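Local coordinates for protein heavy metal cation tricomponent efflux pump ZneA(CzcA-like) (Cupriavidus metallidurans, PDB 4K0J) that exports zinc(II) in exchange for protons, as the inner-membrane RND-family component of a tripartite heavy-metal efflux pump, at residues Met74-Met79 against Gln108-Arg113; Ser554-Val559 against Glu610-Leu615; Ser913-Ile918 against Arg987-Val992. All blocks are in the same frame, centred on the assembly; numbering follows the deposited sequence.

Contact 1 of 3, residues Met74-Met79 against Gln108-Arg113; sequences MGVPGM and QRLQER
The guanidinium group of Arg113 is turned so that the carbonyl oxygen of Gly75 sits at its edge, level with its plane, while Gly75 C and Val76 N approach it obliquely. The second guanidinium, that of Arg109, has Gln108 CB over one face and the carboxylate of Glu112 at its edge. These arginines belong to helix 103-113, which abuts its counterparts in the trimer as the central pore helices of AcrB do. The helix packs against the loop between helix 62-73 and strand 79-87, which closes in a type II beta turn from Val76 to Met79.

Val76 is the apolar centre: its CG1 lies 3.5 Å from Arg113 CG and, more loosely, 4.2 Å from Leu110 CD1. Arg109 NH1 is salt-bridged to Glu112 OE2, which lies in the guanidinium plane. Through its other oxygen, OE1, Glu112 is salt-bridged to Arg107 of a second subunit, whose Tyr104 packs on both Pro77 and Arg109. Bends at chi2 (-75°) and chi3 turn the Arg109 guanidinium away from the loop, toward Glu112 one turn on, leaving its aliphatic part to the proline. Pro77 crosses Arg109 at about a right angle, its CG resting 3.8 Å from Arg109 CD.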
loop_
_atom_site.group_PDB
_atom_site.type_symbol
_atom_site.label_atom_id
_atom_site.label_comp_id
_atom_site.label_asym_id
_atom_site.label_seq_id
_atom_site.Cartn_x
_atom_site.Cartn_y
_atom_site.Cartn_z
ATOM N N MET C 74 -16.657 -5.550 -12.637
ATOM C CA MET C 74 -17.672 -4.585 -12.193
ATOM C C MET C 74 -17.648 -4.415 -10.672
ATOM O O MET C 74 -17.976 -3.350 -10.150
ATOM C CB MET C 74 -19.071 -5.004 -12.663
ATOM C CG MET C 74 -20.208 -4.078 -12.224
ATOM S SD MET C 74 -20.200 -2.443 -12.996
ATOM C CE MET C 74 -21.558 -1.644 -12.147
ATOM N N GLY C 75 -17.227 -5.464 -9.974
ATOM C CA GLY C 75 -17.192 -5.459 -8.525
ATOM C C GLY C 75 -15.909 -4.947 -7.891
ATOM O O GLY C 75 -15.758 -5.029 -6.673
ATOM N N VAL C 76 -14.981 -4.425 -8.692
ATOM C CA VAL C 76 -13.773 -3.842 -8.115
ATOM C C VAL C 76 -14.139 -2.653 -7.238
ATOM O O VAL C 76 -15.017 -1.861 -7.582
ATOM C CB VAL C 76 -12.723 -3.412 -9.173
ATOM C CG1 VAL C 76 -12.273 -4.605 -9.994
ATOM C CG2 VAL C 76 -13.257 -2.295 -10.065
ATOM N N PRO C 77 -13.485 -2.543 -6.077
ATOM C CA PRO C 77 -13.744 -1.433 -5.162
ATOM C C PRO C 77 -13.340 -0.101 -5.778
ATOM O O PRO C 77 -12.396 -0.041 -6.564
ATOM C CB PRO C 77 -12.847 -1.754 -3.970
ATOM C CG PRO C 77 -11.786 -2.635 -4.522
ATOM C CD PRO C 77 -12.480 -3.472 -5.537
ATOM N N GLY C 78 -14.067 0.954 -5.427
ATOM C CA GLY C 78 -13.743 2.290 -5.887
ATOM C C GLY C 78 -14.084 2.539 -7.342
ATOM O O GLY C 78 -13.714 3.569 -7.900
ATOM N N MET C 79 -14.794 1.602 -7.960
ATOM C CA MET C 79 -15.185 1.758 -9.355
ATOM C C MET C 79 -16.225 2.867 -9.508
ATOM O O MET C 79 -17.098 3.025 -8.659
ATOM C CB MET C 79 -15.738 0.444 -9.900
ATOM C CG MET C 79 -15.938 0.444 -11.404
ATOM S SD MET C 79 -17.568 -0.135 -11.900
ATOM C CE MET C 79 -18.593 1.229 -11.353
ATOM N N GLN C 108 -4.048 -2.509 -8.623
ATOM C CA GLN C 108 -3.844 -3.753 -7.904
ATOM C C GLN C 108 -5.152 -4.514 -7.741
ATOM O O GLN C 108 -5.183 -5.731 -7.896
ATOM C CB GLN C 108 -3.204 -3.497 -6.537
ATOM C CG GLN C 108 -2.622 -4.737 -5.895
ATOM C CD GLN C 108 -1.609 -5.421 -6.786
ATOM O OE1 GLN C 108 -1.629 -6.643 -6.943
ATOM N NE2 GLN C 108 -0.713 -4.635 -7.378
ATOM N N ARG C 109 -6.228 -3.803 -7.424
ATOM C CA ARG C 109 -7.525 -4.453 -7.269
ATOM C C ARG C 109 -7.978 -5.024 -8.609
ATOM O O ARG C 109 -8.492 -6.153 -8.704
ATOM C CB ARG C 109 -8.566 -3.456 -6.754
ATOM C CG ARG C 109 -8.127 -2.629 -5.552
ATOM C CD ARG C 109 -8.128 -3.428 -4.259
ATOM N NE ARG C 109 -6.948 -4.279 -4.120
ATOM C CZ ARG C 109 -5.770 -3.862 -3.665
ATOM N NH1 ARG C 109 -4.761 -4.713 -3.572
ATOM N NH2 ARG C 109 -5.599 -2.600 -3.305
ATOM N N LEU C 110 -7.775 -4.216 -9.642
ATOM C CA LEU C 110 -8.089 -4.594 -11.006
ATOM C C LEU C 110 -7.316 -5.854 -11.347
ATOM O O LEU C 110 -7.897 -6.863 -11.732
ATOM C CB LEU C 110 -7.691 -3.465 -11.954
ATOM C CG LEU C 110 -8.389 -3.399 -13.310
ATOM C CD1 LEU C 110 -9.884 -3.238 -13.109
ATOM C CD2 LEU C 110 -7.819 -2.252 -14.128
ATOM N N GLN C 111 -5.998 -5.788 -11.179
ATOM C CA GLN C 111 -5.124 -6.912 -11.493
ATOM C C GLN C 111 -5.517 -8.176 -10.732
ATOM O O GLN C 111 -5.432 -9.280 -11.272
ATOM C CB GLN C 111 -3.667 -6.559 -11.206
ATOM C CG GLN C 111 -2.687 -7.535 -11.819
ATOM C CD GLN C 111 -2.854 -7.644 -13.321
ATOM O OE1 GLN C 111 -3.023 -6.640 -14.014
ATOM N NE2 GLN C 111 -2.813 -8.867 -13.831
ATOM N N GLU C 112 -5.949 -8.010 -9.485
ATOM C CA GLU C 112 -6.414 -9.136 -8.687
ATOM C C GLU C 112 -7.641 -9.765 -9.327
ATOM O O GLU C 112 -7.700 -10.982 -9.509
ATOM C CB GLU C 112 -6.743 -8.698 -7.260
ATOM C CG GLU C 112 -5.531 -8.433 -6.384
ATOM C CD GLU C 112 -5.912 -7.981 -4.985
ATOM O OE1 GLU C 112 -6.708 -8.683 -4.323
ATOM O OE2 GLU C 112 -5.416 -6.920 -4.549
ATOM N N ARG C 113 -8.615 -8.930 -9.680
ATOM C CA ARG C 113 -9.882 -9.429 -10.215
ATOM C C ARG C 113 -9.770 -10.102 -11.586
ATOM O O ARG C 113 -10.503 -11.045 -11.877
ATOM C CB ARG C 113 -10.928 -8.313 -10.254
ATOM C CG ARG C 113 -11.276 -7.760 -8.887
ATOM C CD ARG C 113 -11.746 -8.859 -7.955
ATOM N NE ARG C 113 -12.888 -9.581 -8.503
ATOM C CZ ARG C 113 -14.151 -9.195 -8.361
ATOM N NH1 ARG C 113 -14.436 -8.084 -7.694
ATOM N NH2 ARG C 113 -15.131 -9.914 -8.893
#

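Contact 2 of 3, residues Ser554-Val559 against Glu610-Leu615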
loop_
_atom_site.group_PDB
_atom_site.type_symbol
_atom_site.label_atom_id
_atom_site.label_comp_id
_atom_site.label_asym_id
_atom_site.label_seq_id
_atom_site.Cartn_x
_atom_site.Cartn_y
_atom_site.Cartn_z
ATOM N N SER C 554 -1.370 22.884 -30.220
ATOM C CA SER C 554 -1.767 22.274 -31.484
ATOM C C SER C 554 -3.257 21.976 -31.590
ATOM O O SER C 554 -4.062 22.495 -30.821
ATOM C CB SER C 554 -0.965 20.988 -31.705
ATOM O OG SER C 554 -0.943 20.197 -30.531
ATOM N N ILE C 555 -3.608 21.137 -32.563
ATOM C CA ILE C 555 -4.991 20.713 -32.786
ATOM C C ILE C 555 -5.062 19.219 -33.110
ATOM O O ILE C 555 -4.346 18.744 -33.981
ATOM C CB ILE C 555 -5.633 21.484 -33.960
ATOM C CG1 ILE C 555 -5.756 22.972 -33.635
ATOM C CG2 ILE C 555 -7.002 20.914 -34.295
ATOM C CD1 ILE C 555 -6.411 23.769 -34.731
ATOM N N TRP C 556 -5.932 18.483 -32.419
ATOM C CA TRP C 556 -6.089 17.048 -32.669
ATOM C C TRP C 556 -7.358 16.719 -33.459
ATOM O O TRP C 556 -8.392 17.358 -33.285
ATOM C CB TRP C 556 -6.090 16.271 -31.357
ATOM C CG TRP C 556 -5.949 14.804 -31.523
ATOM C CD1 TRP C 556 -6.955 13.889 -31.626
ATOM C CD2 TRP C 556 -4.723 14.067 -31.592
ATOM N NE1 TRP C 556 -6.430 12.622 -31.763
ATOM C CE2 TRP C 556 -5.062 12.706 -31.743
ATOM C CE3 TRP C 556 -3.372 14.424 -31.541
ATOM C CZ2 TRP C 556 -4.100 11.704 -31.845
ATOM C CZ3 TRP C 556 -2.418 13.426 -31.645
ATOM C CH2 TRP C 556 -2.788 12.082 -31.795
ATOM N N LEU C 557 -7.272 15.708 -34.316
ATOM C CA LEU C 557 -8.382 15.336 -35.185
ATOM C C LEU C 557 -8.798 13.873 -35.019
ATOM O O LEU C 557 -7.960 12.976 -34.973
ATOM C CB LEU C 557 -8.017 15.599 -36.652
ATOM C CG LEU C 557 -8.220 16.979 -37.291
ATOM C CD1 LEU C 557 -7.438 18.058 -36.582
ATOM C CD2 LEU C 557 -7.815 16.933 -38.748
ATOM N N GLN C 558 -10.103 13.641 -34.931
ATOM C CA GLN C 558 -10.638 12.289 -35.005
ATOM C C GLN C 558 -11.294 12.099 -36.365
ATOM O O GLN C 558 -12.498 12.286 -36.517
ATOM C CB GLN C 558 -11.650 12.045 -33.889
ATOM C CG GLN C 558 -11.033 12.004 -32.507
ATOM C CD GLN C 558 -10.278 10.717 -32.249
ATOM O OE1 GLN C 558 -10.514 9.706 -32.911
ATOM N NE2 GLN C 558 -9.362 10.749 -31.289
ATOM N N VAL C 559 -10.486 11.732 -37.351
ATOM C CA VAL C 559 -10.929 11.673 -38.734
ATOM C C VAL C 559 -11.553 10.327 -39.074
ATOM O O VAL C 559 -10.904 9.284 -38.963
ATOM C CB VAL C 559 -9.769 11.981 -39.698
ATOM C CG1 VAL C 559 -10.189 11.733 -41.129
ATOM C CG2 VAL C 559 -9.307 13.420 -39.516
ATOM N N GLU C 610 -6.475 9.161 -36.465
ATOM C CA GLU C 610 -6.254 10.247 -35.541
ATOM C C GLU C 610 -5.157 11.084 -36.149
ATOM O O GLU C 610 -4.109 10.564 -36.526
ATOM C CB GLU C 610 -5.824 9.718 -34.181
ATOM C CG GLU C 610 -6.964 9.200 -33.332
ATOM C CD GLU C 610 -6.488 8.686 -31.996
ATOM O OE1 GLU C 610 -7.195 8.901 -30.988
ATOM O OE2 GLU C 610 -5.400 8.071 -31.955
ATOM N N THR C 611 -5.410 12.383 -36.262
ATOM C CA THR C 611 -4.458 13.283 -36.899
ATOM C C THR C 611 -3.914 14.312 -35.911
ATOM O O THR C 611 -4.658 14.850 -35.098
ATOM C CB THR C 611 -5.112 14.006 -38.096
ATOM O OG1 THR C 611 -5.755 13.043 -38.942
ATOM C CG2 THR C 611 -4.077 14.786 -38.901
ATOM N N ALA C 612 -2.615 14.574 -35.971
ATOM C CA ALA C 612 -2.032 15.644 -35.174
ATOM C C ALA C 612 -1.663 16.830 -36.065
ATOM O O ALA C 612 -0.929 16.686 -37.045
ATOM C CB ALA C 612 -0.821 15.144 -34.408
ATOM N N VAL C 613 -2.187 18.001 -35.721
ATOM C CA VAL C 613 -1.946 19.219 -36.488
ATOM C C VAL C 613 -1.173 20.249 -35.682
ATOM O O VAL C 613 -1.723 20.892 -34.788
ATOM C CB VAL C 613 -3.257 19.858 -36.940
ATOM C CG1 VAL C 613 -2.974 21.105 -37.756
ATOM C CG2 VAL C 613 -4.067 18.863 -37.749
ATOM N N THR C 614 0.105 20.403 -36.007
ATOM C CA THR C 614 0.968 21.342 -35.304
ATOM C C THR C 614 0.941 22.690 -36.010
ATOM O O THR C 614 0.841 22.754 -37.234
ATOM C CB THR C 614 2.421 20.833 -35.235
ATOM O OG1 THR C 614 3.039 20.966 -36.521
ATOM C CG2 THR C 614 2.458 19.372 -34.809
ATOM N N LEU C 615 1.034 23.765 -35.236
ATOM C CA LEU C 615 0.927 25.107 -35.792
ATOM C C LEU C 615 2.234 25.887 -35.714
ATOM O O LEU C 615 3.207 25.442 -35.103
ATOM C CB LEU C 615 -0.172 25.893 -35.073
ATOM C CG LEU C 615 -1.528 25.204 -34.925
ATOM C CD1 LEU C 615 -2.520 26.119 -34.212
ATOM C CD2 LEU C 615 -2.057 24.769 -36.283
#
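Ile555 with Val613 and Leu557 with Thr611 are the hydrogen-bonded pairs of two antiparallel strands, each closed by a reciprocal couple of N-H to O bonds; Leu557 N reaches Thr611 O at 2.9 Å, for example. Trp556 with Ala612 and Gln558 with Glu610 are non-hydrogen-bonded pairs, and their side chains share the opposite face of the sheet from those of Ile555 and Leu557.

Trp556 CG is anti to the backbone N (chi1 -167°), which carries the indole over the neighbouring strand: Thr611 O lies 3.6 Å above one face of the Trp556 ring, toward the rim. At the six-membered ring, Trp556 CZ3 lies 3.6 Å from Ala612 CB and Trp556 CZ2 3.5 Å from Glu610 CB. The Glu610 carboxylate then stands at the ring edge, its plane almost perpendicular to the indole. Gln558, bent at chi2, runs alongside Glu610, and its NE2 donates to the anti lone pair of Glu610 OE1 at 2.9 Å. On the face carrying Ile555 and Leu557, Leu557 CB packs 3.6 Å from Thr611 CB, and Leu557 CD1 lies 3.7 Å from Val613 CG2.

Further out, helices 567-581 and 627-638 cover this apolar face, with Leu577 on Thr611 and Met634 on Val613. Strands 587-595 and 645-649 flank the pair, giving the ferredoxin-like beta-alpha-beta-beta-alpha-beta order with these two strands at its centre. On the other face, Asp654 accepts a second bond from Gln558 NE2, while Gln558 OE1 pairs with His608 NE2. One buried amide therefore links two acidic side chains and an imidazole, and bonds at both of its ends fix which way round it sits.

Contact 3 of 3, residues Ser913-Ile918 against Arg987-Val992; sequences SAVGFI and RPLATV
This is a close, glycine-mediated helix-helix packing within the helical bundle, where 911-933 is predicted to span the membrane; it joins the first turns of helix 911-939 to the first turns of helix 986-997. The two short axes run in broadly the same direction, 41° apart, and approach to 7.3 Å. Gly916 marks the crossing: with no side chain between the helices, its backbone comes directly against Leu989, whose CD2 lies 3.5 Å from Gly916 N.

Val992 packs beside this crossing. Its CG1 stands over the middle of the Phe917 ring, 3.4 Å from the centroid and 8° from the ring normal, a CH-pi contact made on the flat face. The valine and phenylalanine side chains meet at about a right angle. CG1 takes this place because it is anti to the Val992 backbone N (chi1 165°), which leaves the other branch, CG2, to reach toward Ser913, one turn before Phe917 on the facing helix. There Val992 CG2 packs 3.6 Å from Ser913 CB, and it also touches Phe917 CE1.

On the other flank of Gly916, Val915 and Leu989 lie side by side and point the same way, with Val915 CG1 3.6 Å from Leu989 CD2. Nearer the helix starts, Pro988 CB rests 3.7 Å from Ser913 CB. The Ser913 hydroxyl turns back to its own chain, where OG is hydrogen-bonded to Asn910 O. Between the segments themselves, the contact is van der Waals packing of side chains on side chains and on backbone.

Helix 891-905 borders both partners: Leu899 touches Phe917 and Ala901 touches Thr991, while Arg905 NH2 is hydrogen-bonded to Thr991 OG1. Leu450, from a loop in the first half of the chain, packs on Val915.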
loop_
_atom_site.group_PDB
_atom_site.type_symbol
_atom_site.label_atom_id
_atom_site.label_comp_id
_atom_site.label_asym_id
_atom_site.label_seq_id
_atom_site.Cartn_x
_atom_site.Cartn_y
_atom_site.Cartn_z
ATOM N N SER C 913 -14.722 31.801 -14.238
ATOM C CA SER C 913 -15.343 33.085 -13.928
ATOM C C SER C 913 -16.133 33.026 -12.624
ATOM O O SER C 913 -16.273 34.036 -11.933
ATOM C CB SER C 913 -16.250 33.529 -15.071
ATOM O OG SER C 913 -17.247 32.556 -15.322
ATOM N N ALA C 914 -16.654 31.849 -12.296
ATOM C CA ALA C 914 -17.328 31.644 -11.020
ATOM C C ALA C 914 -16.356 31.903 -9.875
ATOM O O ALA C 914 -16.627 32.719 -8.980
ATOM C CB ALA C 914 -17.881 30.240 -10.932
ATOM N N VAL C 915 -15.218 31.211 -9.916
ATOM C CA VAL C 915 -14.144 31.445 -8.955
ATOM C C VAL C 915 -13.752 32.923 -8.974
ATOM O O VAL C 915 -13.425 33.506 -7.937
ATOM C CB VAL C 915 -12.917 30.559 -9.254
ATOM C CG1 VAL C 915 -11.783 30.863 -8.287
ATOM C CG2 VAL C 915 -13.298 29.085 -9.182
ATOM N N GLY C 916 -13.812 33.526 -10.159
ATOM C CA GLY C 916 -13.601 34.956 -10.300
ATOM C C GLY C 916 -14.531 35.774 -9.420
ATOM O O GLY C 916 -14.097 36.714 -8.760
ATOM N N PHE C 917 -15.813 35.418 -9.409
ATOM C CA PHE C 917 -16.785 36.097 -8.555
ATOM C C PHE C 917 -16.481 35.847 -7.084
ATOM O O PHE C 917 -16.630 36.744 -6.247
ATOM C CB PHE C 917 -18.211 35.643 -8.881
ATOM C CG PHE C 917 -18.801 36.315 -10.090
ATOM C CD1 PHE C 917 -18.867 35.655 -11.305
ATOM C CD2 PHE C 917 -19.287 37.609 -10.009
ATOM C CE1 PHE C 917 -19.409 36.272 -12.417
ATOM C CE2 PHE C 917 -19.827 38.231 -11.117
ATOM C CZ PHE C 917 -19.888 37.561 -12.322
ATOM N N ILE C 918 -16.057 34.623 -6.779
ATOM C CA ILE C 918 -15.651 34.274 -5.421
ATOM C C ILE C 918 -14.533 35.206 -4.949
ATOM O O ILE C 918 -14.489 35.616 -3.786
ATOM C CB ILE C 918 -15.168 32.812 -5.340
ATOM C CG1 ILE C 918 -16.234 31.864 -5.893
ATOM C CG2 ILE C 918 -14.804 32.442 -3.911
ATOM C CD1 ILE C 918 -17.576 31.991 -5.212
ATOM N N ARG C 987 -8.409 34.841 -17.861
ATOM C CA ARG C 987 -9.276 35.893 -18.380
ATOM C C ARG C 987 -10.708 35.910 -17.834
ATOM O O ARG C 987 -11.302 36.975 -17.739
ATOM C CB ARG C 987 -9.297 35.872 -19.907
ATOM C CG ARG C 987 -7.954 36.158 -20.536
ATOM C CD ARG C 987 -8.094 36.374 -22.026
ATOM N NE ARG C 987 -8.805 35.274 -22.671
ATOM C CZ ARG C 987 -8.225 34.157 -23.094
ATOM N NH1 ARG C 987 -6.921 33.986 -22.940
ATOM N NH2 ARG C 987 -8.950 33.208 -23.668
ATOM N N PRO C 988 -11.285 34.737 -17.509
ATOM C CA PRO C 988 -12.584 34.801 -16.833
ATOM C C PRO C 988 -12.543 35.523 -15.488
ATOM O O PRO C 988 -13.326 36.455 -15.290
ATOM C CB PRO C 988 -12.933 33.327 -16.629
ATOM C CG PRO C 988 -12.310 32.655 -17.779
ATOM C CD PRO C 988 -11.015 33.380 -18.019
ATOM N N LEU C 989 -11.656 35.105 -14.588
ATOM C CA LEU C 989 -11.538 35.755 -13.282
ATOM C C LEU C 989 -11.140 37.217 -13.453
ATOM O O LEU C 989 -11.659 38.098 -12.765
ATOM C CB LEU C 989 -10.517 35.043 -12.388
ATOM C CG LEU C 989 -10.631 33.526 -12.224
ATOM C CD1 LEU C 989 -9.665 32.831 -13.155
ATOM C CD2 LEU C 989 -10.376 33.100 -10.790
ATOM N N ALA C 990 -10.221 37.459 -14.384
ATOM C CA ALA C 990 -9.757 38.804 -14.694
ATOM C C ALA C 990 -10.923 39.704 -15.085
ATOM O O ALA C 990 -11.088 40.796 -14.551
ATOM C CB ALA C 990 -8.733 38.757 -15.814
ATOM N N THR C 991 -11.735 39.225 -16.015
ATOM C CA THR C 991 -12.883 39.971 -16.504
ATOM C C THR C 991 -13.892 40.224 -15.390
ATOM O O THR C 991 -14.315 41.360 -15.173
ATOM C CB THR C 991 -13.573 39.216 -17.647
ATOM O OG1 THR C 991 -12.594 38.825 -18.618
ATOM C CG2 THR C 991 -14.620 40.087 -18.310
ATOM N N VAL C 992 -14.267 39.159 -14.686
ATOM C CA VAL C 992 -15.232 39.251 -13.593
ATOM C C VAL C 992 -14.817 40.265 -12.528
ATOM O O VAL C 992 -15.623 41.093 -12.099
ATOM C CB VAL C 992 -15.453 37.881 -12.925
ATOM C CG1 VAL C 992 -16.157 38.044 -11.587
ATOM C CG2 VAL C 992 -16.242 36.966 -13.849
#

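Overall arrangement
The three contacts follow one another along the chain, and none touches another. Contacts 1 and 2 belong to the extramembrane part of the pump but to different sheets: contact 1 borders the sheet containing strands 79-87 and 90-97, contact 2 pairs two inner strands of a sheet with 587-595 and 645-649 on their outer sides, with centres 34 Å apart. Contact 3 lies among the membrane helices, its centre 30 Å from that of contact 2 (nearest atoms about 14 Å) and 40 Å from that of contact 1. Only contact 1 meets other subunits; contact 2 lies inside a ferredoxin-like subdomain and contact 3 in the helical bundle, which in RND transporters generally carries the proton-coupled half of the cycle.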